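Side-chain contacts in heat shock protein 16 (Schizosaccharomyces pombe, PDB 3W1Z), which probably acts as a small heat shock chaperone that binds unfolded proteins, assembling into a 16-subunit oligomer: residues I115-S120 with L124-P129; V48-E53 with G69-S74; S18-V21 with R26-N29; I39-G44 with R102-P107. All blocks are in the same frame, centred on the assembly; numbering follows the deposited sequence.

Contact 1: I115-S120 with L124-P129; sequences IEANFS and LTVTLP
Ile115 and Leu128 lie side by side at the open end of the beta hairpin formed by strands 116-120 and 123-129, with Ile115 CD1 3.7 Å from Leu128 CD2. CG2 of Ile115, set anti to the backbone N (chi1 -63° for CG1), turns instead to Val126 CG1 at 4.0 Å. An alanine in place of Ile115 would probably open a gap beside Leu128 and Val126 and take away the surface on which Ile140 of the second subunit packs. Farther along, Glu116 O is gripped twice by Thr127. The backbone N of Thr127 meets it at 2.9 Å, nearly head-on to the carbonyl, while Thr127 OG1 gives its proton from above the carbonyl plane at 2.8 Å. The strands run antiparallel in one sheet of the alpha-crystallin beta-sandwich, strand 116-120 outermost within the chain, and Asn118 and Thr125 form a hydrogen-bonded pair through Asn118 N to Thr125 O and Thr125 N to Asn118 O, the latter nearly straight at 176°. The OG1 of Thr125 is taken by Asp51 on strand 47-53. On the inward face, Ala117 CB touches both Leu124 CD1 and Val126 CG2, each at 4.2 Å. Phe119 CD2 lies 3.6 Å from Leu124 CB, and Leu124 N is at the ring's edge, near its plane. Beyond Phe119 and Ala117, Ile142 and Ile140 of the second subunit pack against this same face.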
loop_
_atom_site.group_PDB
_atom_site.type_symbol
_atom_site.label_atom_id
_atom_site.label_comp_id
_atom_site.label_asym_id
_atom_site.label_seq_id
_atom_site.Cartn_x
_atom_site.Cartn_y
_atom_site.Cartn_z
ATOM N N ILE B 115 11.548 40.003 -6.101
ATOM C CA ILE B 115 10.730 39.113 -6.921
ATOM C C ILE B 115 10.095 39.877 -8.077
ATOM O O ILE B 115 9.450 40.909 -7.873
ATOM C CB ILE B 115 9.608 38.441 -6.101
ATOM C CG1 ILE B 115 10.192 37.557 -5.002
ATOM C CG2 ILE B 115 8.707 37.614 -7.000
ATOM C CD1 ILE B 115 9.133 36.921 -4.129
ATOM N N GLU B 116 10.277 39.363 -9.290
ATOM C CA GLU B 116 9.695 39.982 -10.479
ATOM C C GLU B 116 9.063 38.933 -11.401
ATOM O O GLU B 116 9.500 37.779 -11.429
ATOM C CB GLU B 116 10.745 40.817 -11.219
ATOM C CG GLU B 116 12.073 40.104 -11.412
ATOM C CD GLU B 116 13.177 41.042 -11.852
ATOM O OE1 GLU B 116 12.947 42.271 -11.860
ATOM O OE2 GLU B 116 14.274 40.551 -12.186
ATOM N N ALA B 117 8.027 39.328 -12.140
ATOM C CA ALA B 117 7.275 38.386 -12.965
ATOM C C ALA B 117 7.042 38.909 -14.382
ATOM O O ALA B 117 6.599 40.045 -14.571
ATOM C CB ALA B 117 5.945 38.041 -12.296
ATOM N N ASN B 118 7.326 38.064 -15.370
ATOM C CA ASN B 118 7.153 38.424 -16.774
ATOM C C ASN B 118 6.146 37.509 -17.464
ATOM O O ASN B 118 6.315 36.293 -17.476
ATOM C CB ASN B 118 8.493 38.350 -17.506
ATOM C CG ASN B 118 9.610 39.034 -16.746
ATOM O OD1 ASN B 118 10.212 38.449 -15.845
ATOM N ND2 ASN B 118 9.896 40.280 -17.106
ATOM N N PHE B 119 5.106 38.093 -18.049
ATOM C CA PHE B 119 4.070 37.304 -18.709
ATOM C C PHE B 119 4.078 37.497 -20.221
ATOM O O PHE B 119 3.787 38.585 -20.717
ATOM C CB PHE B 119 2.691 37.652 -18.143
ATOM C CG PHE B 119 1.583 36.788 -18.672
ATOM C CD1 PHE B 119 0.423 37.353 -19.176
ATOM C CD2 PHE B 119 1.704 35.409 -18.670
ATOM C CE1 PHE B 119 -0.599 36.557 -19.661
ATOM C CE2 PHE B 119 0.688 34.607 -19.155
ATOM C CZ PHE B 119 -0.465 35.183 -19.651
ATOM N N SER B 120 4.413 36.438 -20.951
ATOM C CA SER B 120 4.432 36.505 -22.410
ATOM C C SER B 120 4.009 35.192 -23.068
ATOM O O SER B 120 4.391 34.108 -22.623
ATOM C CB SER B 120 5.813 36.940 -22.909
ATOM O OG SER B 120 6.845 36.247 -22.229
ATOM N N LEU B 124 3.730 32.564 -17.870
ATOM C CA LEU B 124 4.113 33.468 -16.797
ATOM C C LEU B 124 5.364 32.957 -16.100
ATOM O O LEU B 124 5.363 31.874 -15.521
ATOM C CB LEU B 124 2.984 33.590 -15.778
ATOM C CG LEU B 124 3.369 34.310 -14.485
ATOM C CD1 LEU B 124 3.360 35.819 -14.680
ATOM C CD2 LEU B 124 2.452 33.898 -13.351
ATOM N N THR B 125 6.433 33.741 -16.152
ATOM C CA THR B 125 7.679 33.370 -15.498
ATOM C C THR B 125 7.938 34.237 -14.273
ATOM O O THR B 125 8.120 35.450 -14.383
ATOM C CB THR B 125 8.878 33.473 -16.456
ATOM O OG1 THR B 125 8.705 32.554 -17.541
ATOM C CG2 THR B 125 10.171 33.148 -15.724
ATOM N N VAL B 126 7.942 33.606 -13.104
ATOM C CA VAL B 126 8.287 34.295 -11.868
ATOM C C VAL B 126 9.743 34.002 -11.529
ATOM O O VAL B 126 10.206 32.871 -11.675
ATOM C CB VAL B 126 7.383 33.853 -10.700
ATOM C CG1 VAL B 126 7.691 34.663 -9.447
ATOM C CG2 VAL B 126 5.918 33.998 -11.079
ATOM N N THR B 127 10.465 35.027 -11.091
ATOM C CA THR B 127 11.873 34.875 -10.747
ATOM C C THR B 127 12.150 35.310 -9.313
ATOM O O THR B 127 11.995 36.482 -8.968
ATOM C CB THR B 127 12.775 35.671 -11.706
ATOM O OG1 THR B 127 12.085 36.850 -12.141
ATOM C CG2 THR B 127 13.129 34.830 -12.922
ATOM N N LEU B 128 12.563 34.358 -8.483
ATOM C CA LEU B 128 12.871 34.645 -7.088
ATOM C C LEU B 128 14.366 34.480 -6.832
ATOM O O LEU B 128 14.887 33.366 -6.862
ATOM C CB LEU B 128 12.069 33.731 -6.154
ATOM C CG LEU B 128 10.548 33.661 -6.335
ATOM C CD1 LEU B 128 10.155 32.581 -7.338
ATOM C CD2 LEU B 128 9.855 33.429 -5.001
ATOM N N PRO B 129 15.067 35.598 -6.596
ATOM C CA PRO B 129 16.510 35.547 -6.345
ATOM C C PRO B 129 16.809 34.952 -4.976
ATOM O O PRO B 129 16.189 35.362 -3.998
ATOM C CB PRO B 129 16.931 37.024 -6.381
ATOM C CG PRO B 129 15.665 37.824 -6.630
ATOM C CD PRO B 129 14.512 36.933 -6.333
#

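Contact 2: V48-E53 with G69-S74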
loop_
_atom_site.group_PDB
_atom_site.type_symbol
_atom_site.label_atom_id
_atom_site.label_comp_id
_atom_site.label_asym_id
_atom_site.label_seq_id
_atom_site.Cartn_x
_atom_site.Cartn_y
_atom_site.Cartn_z
ATOM N N VAL B 48 15.683 31.143 -8.559
ATOM C CA VAL B 48 14.718 30.081 -8.822
ATOM C C VAL B 48 13.588 30.607 -9.705
ATOM O O VAL B 48 12.952 31.616 -9.389
ATOM C CB VAL B 48 14.153 29.444 -7.525
ATOM C CG1 VAL B 48 13.717 30.508 -6.534
ATOM C CG2 VAL B 48 13.001 28.502 -7.848
ATOM N N SER B 49 13.358 29.926 -10.821
ATOM C CA SER B 49 12.363 30.359 -11.794
ATOM C C SER B 49 11.170 29.412 -11.850
ATOM O O SER B 49 11.329 28.189 -11.831
ATOM C CB SER B 49 12.998 30.483 -13.180
ATOM O OG SER B 49 13.565 29.251 -13.592
ATOM N N VAL B 50 9.975 29.990 -11.917
ATOM C CA VAL B 50 8.748 29.216 -12.043
ATOM C C VAL B 50 8.020 29.583 -13.331
ATOM O O VAL B 50 7.673 30.744 -13.550
ATOM C CB VAL B 50 7.803 29.448 -10.850
ATOM C CG1 VAL B 50 6.520 28.650 -11.027
ATOM C CG2 VAL B 50 8.492 29.074 -9.547
ATOM N N ASP B 51 7.799 28.587 -14.183
ATOM C CA ASP B 51 7.106 28.793 -15.448
ATOM C C ASP B 51 5.703 28.202 -15.397
ATOM O O ASP B 51 5.534 26.991 -15.276
ATOM C CB ASP B 51 7.902 28.173 -16.596
ATOM C CG ASP B 51 9.229 28.869 -16.824
ATOM O OD1 ASP B 51 9.233 30.109 -16.977
ATOM O OD2 ASP B 51 10.269 28.178 -16.840
ATOM N N VAL B 52 4.704 29.074 -15.493
ATOM C CA VAL B 52 3.306 28.688 -15.365
ATOM C C VAL B 52 2.579 28.879 -16.692
ATOM O O VAL B 52 2.677 29.936 -17.311
ATOM C CB VAL B 52 2.605 29.543 -14.292
ATOM C CG1 VAL B 52 1.225 28.991 -13.981
ATOM C CG2 VAL B 52 3.454 29.608 -13.032
ATOM N N GLU B 53 1.837 27.863 -17.122
ATOM C CA GLU B 53 1.143 27.931 -18.403
ATOM C C GLU B 53 -0.255 28.521 -18.254
ATOM O O GLU B 53 -1.121 27.939 -17.599
ATOM C CB GLU B 53 1.067 26.549 -19.051
ATOM C CG GLU B 53 2.414 26.000 -19.491
ATOM C CD GLU B 53 2.299 24.650 -20.172
ATOM O OE1 GLU B 53 1.237 24.006 -20.049
ATOM O OE2 GLU B 53 3.274 24.235 -20.835
ATOM N N GLY B 69 7.468 32.445 2.356
ATOM C CA GLY B 69 7.931 31.217 1.737
ATOM C C GLY B 69 6.941 30.515 0.824
ATOM O O GLY B 69 7.211 29.411 0.353
ATOM N N LYS B 70 5.795 31.138 0.567
ATOM C CA LYS B 70 4.799 30.534 -0.317
ATOM C C LYS B 70 4.381 31.451 -1.465
ATOM O O LYS B 70 3.839 32.534 -1.246
ATOM C CB LYS B 70 3.571 30.068 0.473
ATOM C CG LYS B 70 3.864 28.939 1.450
ATOM C CD LYS B 70 2.587 28.292 1.965
ATOM C CE LYS B 70 2.901 27.174 2.949
ATOM N NZ LYS B 70 1.685 26.413 3.348
ATOM N N LEU B 71 4.638 31.002 -2.690
ATOM C CA LEU B 71 4.284 31.761 -3.883
ATOM C C LEU B 71 2.926 31.324 -4.423
ATOM O O LEU B 71 2.671 30.129 -4.600
ATOM C CB LEU B 71 5.353 31.587 -4.963
ATOM C CG LEU B 71 5.171 32.412 -6.239
ATOM C CD1 LEU B 71 5.356 33.896 -5.950
ATOM C CD2 LEU B 71 6.128 31.946 -7.327
ATOM N N THR B 72 2.059 32.297 -4.684
ATOM C CA THR B 72 0.723 32.022 -5.195
ATOM C C THR B 72 0.448 32.760 -6.502
ATOM O O THR B 72 0.614 33.980 -6.593
ATOM C CB THR B 72 -0.367 32.395 -4.170
ATOM O OG1 THR B 72 -0.228 31.578 -3.001
ATOM C CG2 THR B 72 -1.754 32.188 -4.763
ATOM N N ILE B 73 0.036 32.000 -7.513
ATOM C CA ILE B 73 -0.401 32.564 -8.781
ATOM C C ILE B 73 -1.886 32.287 -8.939
ATOM O O ILE B 73 -2.300 31.132 -8.962
ATOM C CB ILE B 73 0.330 31.925 -9.975
ATOM C CG1 ILE B 73 1.849 32.039 -9.815
ATOM C CG2 ILE B 73 -0.134 32.554 -11.278
ATOM C CD1 ILE B 73 2.498 30.808 -9.210
ATOM N N SER B 74 -2.692 33.335 -9.047
ATOM C CA SER B 74 -4.132 33.135 -9.170
ATOM C C SER B 74 -4.751 34.012 -10.246
ATOM O O SER B 74 -4.111 34.930 -10.756
ATOM C CB SER B 74 -4.832 33.350 -7.825
ATOM O OG SER B 74 -4.648 34.671 -7.357
#
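Val52 and Ile73 make the closer of two methyl contacts between the facing sheets of the alpha-crystallin sandwich: Val52 CG2 comes within 4.1 Å of Ile73 CD1, the two side chains sliding past each other in opposite directions. On Ile73, CG1 lies anti to the carbonyl carbon (chi1 -55°), and chi2 of 96° carries CD1 across toward the valine. One step along, Val50 CG2 and Leu71 CD2 approach only to 4.3 Å, a looser touch. The backbones stay well apart, with CA of Val52 and CA of Ile73 separated by 8.5 Å, and between these two segments the contact is made by methyl groups. All four of these residues are buried. The outward side is polar by contrast: Asp51 makes a salt bridge to Arg81 of the third subunit, and Glu53 another to Arg95 of that subunit, while on the other sheet Thr72 OG1 is hydrogen-bonded to Thr103 OG1. Strand 47-53 runs between strands 39-43 and 123-129, and strand 70-77 between 62-67 and 98-105. Leu124 and Val126 from strand 123-129, Ile104 from strand 98-105 and Val62 and Val64 from strand 62-67 close in around the two pairs.

Contact 3: S18-V21 with R26-N29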
loop_
_atom_site.group_PDB
_atom_site.type_symbol
_atom_site.label_atom_id
_atom_site.label_comp_id
_atom_site.label_asym_id
_atom_site.label_seq_id
_atom_site.Cartn_x
_atom_site.Cartn_y
_atom_site.Cartn_z
ATOM N N SER B 18 11.172 17.280 0.237
ATOM C CA SER B 18 11.055 18.736 0.154
ATOM C C SER B 18 10.406 19.147 -1.166
ATOM O O SER B 18 9.489 19.957 -1.181
ATOM C CB SER B 18 12.422 19.412 0.316
ATOM O OG SER B 18 12.313 20.825 0.294
ATOM N N ASP B 19 10.883 18.572 -2.266
ATOM C CA ASP B 19 10.320 18.807 -3.593
ATOM C C ASP B 19 8.859 18.398 -3.658
ATOM O O ASP B 19 8.020 19.149 -4.158
ATOM C CB ASP B 19 11.103 18.035 -4.658
ATOM C CG ASP B 19 12.329 18.780 -5.141
ATOM O OD1 ASP B 19 12.663 19.827 -4.549
ATOM O OD2 ASP B 19 12.964 18.311 -6.109
ATOM N N PHE B 20 8.562 17.194 -3.169
ATOM C CA PHE B 20 7.186 16.711 -3.153
ATOM C C PHE B 20 6.270 17.664 -2.404
ATOM O O PHE B 20 5.261 18.126 -2.936
ATOM C CB PHE B 20 7.088 15.337 -2.499
ATOM C CG PHE B 20 5.691 14.784 -2.476
ATOM C CD1 PHE B 20 4.964 14.680 -3.648
ATOM C CD2 PHE B 20 5.108 14.369 -1.291
ATOM C CE1 PHE B 20 3.681 14.179 -3.642
ATOM C CE2 PHE B 20 3.821 13.862 -1.279
ATOM C CZ PHE B 20 3.108 13.767 -2.460
ATOM N N VAL B 21 6.638 17.952 -1.162
ATOM C CA VAL B 21 5.795 18.728 -0.265
ATOM C C VAL B 21 5.726 20.191 -0.696
ATOM O O VAL B 21 4.808 20.919 -0.321
ATOM C CB VAL B 21 6.298 18.616 1.195
ATOM C CG1 VAL B 21 7.461 19.567 1.446
ATOM C CG2 VAL B 21 5.173 18.884 2.163
ATOM N N ARG B 26 -1.623 18.876 -5.080
ATOM C CA ARG B 26 -2.561 18.290 -4.132
ATOM C C ARG B 26 -2.187 18.606 -2.686
ATOM O O ARG B 26 -3.036 18.570 -1.797
ATOM C CB ARG B 26 -2.635 16.776 -4.336
ATOM C CG ARG B 26 -1.387 16.181 -4.971
ATOM C CD ARG B 26 -1.702 15.580 -6.333
ATOM N NE ARG B 26 -0.594 15.730 -7.273
ATOM C CZ ARG B 26 -0.161 14.770 -8.083
ATOM N NH1 ARG B 26 -0.737 13.575 -8.069
ATOM N NH2 ARG B 26 0.851 15.003 -8.907
ATOM N N LEU B 27 -0.915 18.918 -2.458
ATOM C CA LEU B 27 -0.417 19.123 -1.102
ATOM C C LEU B 27 -0.398 20.595 -0.684
ATOM O O LEU B 27 0.013 20.923 0.429
ATOM C CB LEU B 27 0.973 18.502 -0.949
ATOM C CG LEU B 27 1.370 18.006 0.442
ATOM C CD1 LEU B 27 0.225 17.239 1.065
ATOM C CD2 LEU B 27 2.599 17.125 0.349
ATOM N N ASN B 28 -0.830 21.479 -1.576
ATOM C CA ASN B 28 -0.931 22.895 -1.241
ATOM C C ASN B 28 -2.290 23.498 -1.576
ATOM O O ASN B 28 -2.636 23.629 -2.749
ATOM C CB ASN B 28 0.153 23.695 -1.967
ATOM C CG ASN B 28 1.545 23.420 -1.435
ATOM O OD1 ASN B 28 2.182 22.436 -1.810
ATOM N ND2 ASN B 28 2.030 24.300 -0.567
ATOM N N ASN B 29 -3.045 23.861 -0.540
ATOM C CA ASN B 29 -4.228 24.717 -0.670
ATOM C C ASN B 29 -5.163 24.370 -1.834
ATOM O O ASN B 29 -5.592 25.252 -2.579
ATOM C CB ASN B 29 -3.795 26.188 -0.755
ATOM C CG ASN B 29 -4.952 27.155 -0.577
ATOM O OD1 ASN B 29 -5.978 26.817 0.014
ATOM N ND2 ASN B 29 -4.795 28.365 -1.103
#
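Leu27, in the loop that follows helix 11-23, folds back against Phe20 and Val21 near the helix's C-terminal end. Along the loop, Arg26 comes first; its side chain packs on Phe7 of the fourth subunit and makes no close approach to the helix segment. Leu27 carries the contact, and a single methyl group does nearly all of it. With CG anti to the backbone N (chi1 -151°), Leu27 CD2 is placed 3.6 Å from Val21 CG2 and also 3.6 Å from Val21 CA, settling against the side of the helix. The same methyl reaches the Phe20 ring obliquely, at 3.8 Å from CE2, and the two side chains cross at about a right angle. Phe20 arrives from the preceding helical position, where a chi1 of -179° swings its ring toward Leu27. Next comes Asn28, whose side chain ends near Val21 O and also lies by Thr105 and Thr103 on strand 98-105, so the loop passes from the helix toward the sandwich at this residue. Around the apolar cluster, Val21 meets Val21 of the second subunit, Leu27 meets Phe17 of that same subunit, and Phe20 packs on Gln4 of the fourth. The contact is therefore mainly apolar, and its hydrophobic surface is shared with neighbouring chains, consistent with an N-terminal region that takes part in oligomer assembly.

Contact 4: I39-G44 with R102-P107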
loop_
_atom_site.group_PDB
_atom_site.type_symbol
_atom_site.label_atom_id
_atom_site.label_comp_id
_atom_site.label_asym_id
_atom_site.label_seq_id
_atom_site.Cartn_x
_atom_site.Cartn_y
_atom_site.Cartn_z
ATOM N N ILE B 39 3.075 23.720 -14.203
ATOM C CA ILE B 39 4.266 24.505 -13.902
ATOM C C ILE B 39 5.578 23.732 -14.025
ATOM O O ILE B 39 5.626 22.515 -13.841
ATOM C CB ILE B 39 4.205 25.133 -12.488
ATOM C CG1 ILE B 39 4.290 24.049 -11.412
ATOM C CG2 ILE B 39 2.948 25.976 -12.319
ATOM C CD1 ILE B 39 4.396 24.597 -10.008
ATOM N N ASP B 40 6.639 24.465 -14.346
ATOM C CA ASP B 40 7.998 23.943 -14.296
ATOM C C ASP B 40 8.789 24.771 -13.293
ATOM O O ASP B 40 8.778 25.998 -13.351
ATOM C CB ASP B 40 8.663 24.033 -15.670
ATOM C CG ASP B 40 8.326 22.858 -16.564
ATOM O OD1 ASP B 40 7.429 22.070 -16.199
ATOM O OD2 ASP B 40 8.953 22.729 -17.637
ATOM N N VAL B 41 9.464 24.104 -12.365
ATOM C CA VAL B 41 10.291 24.810 -11.395
ATOM C C VAL B 41 11.764 24.503 -11.627
ATOM O O VAL B 41 12.167 23.341 -11.663
ATOM C CB VAL B 41 9.917 24.449 -9.946
ATOM C CG1 VAL B 41 10.727 25.288 -8.969
ATOM C CG2 VAL B 41 8.429 24.654 -9.717
ATOM N N HIS B 42 12.563 25.553 -11.795
ATOM C CA HIS B 42 13.998 25.394 -11.990
ATOM C C HIS B 42 14.766 26.141 -10.914
ATOM O O HIS B 42 14.378 27.236 -10.511
ATOM C CB HIS B 42 14.416 25.900 -13.369
ATOM C CG HIS B 42 13.849 25.097 -14.504
ATOM N ND1 HIS B 42 12.528 25.162 -14.866
ATOM C CD2 HIS B 42 14.440 24.214 -15.343
ATOM C CE1 HIS B 42 12.318 24.344 -15.893
ATOM N NE2 HIS B 42 13.457 23.764 -16.197
ATOM N N GLU B 43 15.857 25.547 -10.445
ATOM C CA GLU B 43 16.688 26.200 -9.446
ATOM C C GLU B 43 18.164 26.171 -9.816
ATOM O O GLU B 43 18.772 25.105 -9.907
ATOM C CB GLU B 43 16.491 25.561 -8.069
ATOM C CG GLU B 43 17.168 26.331 -6.945
ATOM C CD GLU B 43 17.277 25.534 -5.660
ATOM O OE1 GLU B 43 16.853 24.361 -5.646
ATOM O OE2 GLU B 43 17.794 26.080 -4.663
ATOM N N GLY B 44 18.731 27.351 -10.034
ATOM C CA GLY B 44 20.170 27.492 -10.117
ATOM C C GLY B 44 20.641 27.770 -8.707
ATOM O O GLY B 44 19.817 27.970 -7.816
ATOM N N ARG B 102 -2.753 28.494 -7.896
ATOM C CA ARG B 102 -1.656 27.561 -7.695
ATOM C C ARG B 102 -0.715 28.107 -6.633
ATOM O O ARG B 102 -0.142 29.186 -6.791
ATOM C CB ARG B 102 -0.898 27.329 -9.004
ATOM C CG ARG B 102 0.222 26.298 -8.911
ATOM C CD ARG B 102 -0.324 24.897 -8.666
ATOM N NE ARG B 102 0.742 23.908 -8.531
ATOM C CZ ARG B 102 1.158 23.113 -9.512
ATOM N NH1 ARG B 102 0.596 23.182 -10.710
ATOM N NH2 ARG B 102 2.135 22.244 -9.293
ATOM N N THR B 103 -0.565 27.360 -5.546
ATOM C CA THR B 103 0.337 27.754 -4.476
ATOM C C THR B 103 1.462 26.741 -4.344
ATOM O O THR B 103 1.219 25.540 -4.250
ATOM C CB THR B 103 -0.393 27.861 -3.125
ATOM O OG1 THR B 103 -1.543 28.705 -3.262
ATOM C CG2 THR B 103 0.533 28.440 -2.067
ATOM N N ILE B 104 2.699 27.224 -4.355
ATOM C CA ILE B 104 3.838 26.359 -4.085
ATOM C C ILE B 104 4.682 26.922 -2.949
ATOM O O ILE B 104 4.909 28.128 -2.867
ATOM C CB ILE B 104 4.720 26.132 -5.335
ATOM C CG1 ILE B 104 5.232 27.462 -5.894
ATOM C CG2 ILE B 104 3.951 25.363 -6.400
ATOM C CD1 ILE B 104 6.210 27.303 -7.041
ATOM N N THR B 105 5.127 26.044 -2.060
ATOM C CA THR B 105 6.028 26.448 -0.995
ATOM C C THR B 105 7.447 26.385 -1.534
ATOM O O THR B 105 7.915 25.324 -1.927
ATOM C CB THR B 105 5.911 25.515 0.222
ATOM O OG1 THR B 105 4.558 25.500 0.691
ATOM C CG2 THR B 105 6.828 25.983 1.340
ATOM N N ILE B 106 8.135 27.519 -1.569
ATOM C CA ILE B 106 9.496 27.532 -2.089
ATOM C C ILE B 106 10.515 27.179 -1.004
ATOM O O ILE B 106 10.552 27.807 0.053
ATOM C CB ILE B 106 9.841 28.865 -2.790
ATOM C CG1 ILE B 106 9.299 30.055 -1.999
ATOM C CG2 ILE B 106 9.267 28.883 -4.198
ATOM C CD1 ILE B 106 10.313 30.690 -1.078
ATOM N N PRO B 107 11.327 26.143 -1.259
ATOM C CA PRO B 107 12.294 25.635 -0.284
ATOM C C PRO B 107 13.639 26.339 -0.387
ATOM O O PRO B 107 14.670 25.677 -0.509
ATOM C CB PRO B 107 12.449 24.161 -0.687
ATOM C CG PRO B 107 11.747 24.015 -2.043
ATOM C CD PRO B 107 11.396 25.388 -2.518
#
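The guanidinium group of Arg102 carries Ile39 on one face: Ile39 CD1 sits over it, offset toward the rim and 3.3 Å from NH2, with CG1 of the same side chain 3.5 Å from NH2. At the group's polar ends, NH2 is hydrogen-bonded to Tyr23 O and NH1 makes a salt bridge to Glu94 of the third subunit. The contact spans the alpha-crystallin beta-sandwich, joining strand 39-43 at the edge of one sheet to strand 98-105 at the edge of the other, their local axes 10.9 Å apart and 21° from parallel. With CG anti to the backbone N (chi1 -177°) and a bend at chi2 (67°), the Arg102 chain brings its guanidinium over to Ile39. An alanine at Arg102 would probably leave Glu94 of the third subunit without this charge partner and take the guanidinium cover from the CD1 end of Ile39. This glutamate also accepts from Ile39 N, and strand 39-43 goes on to pair with a strand of that subunit, so the flat group lies where the sheet passes from one chain to the next. Deeper inside, the contact is purely apolar. Ile104 CG2 packs against Ile39 CD1 at 3.7 Å, so the same isoleucine methyl serves both the arginine and Ile104. At the other branch of Ile104, CD1 faces Val41 CG2 across 4.4 Å, the looser end of the contact.

How the contacts relate
Contacts 2 and 4 are the buried ones, both spanning the sandwich: contact 2 joins inner strands by methyl groups alone, while contact 4 joins edge strands and adds an arginine that also meets the third subunit. Contact 2 is nested inside the chain loop closed by contact 4, and their strands are neighbours in both sheets. Contact 1 instead lies within one sheet, held by backbone hydrogen bonds as well as apolar groups, and adjoins contact 2 through strands 47-53 and 123-129. Contact 3, only partly buried, lies outside the sandwich on the far side of the chain's centre from contact 1, yet both touch the second subunit; Asn28 brings it against contact 4.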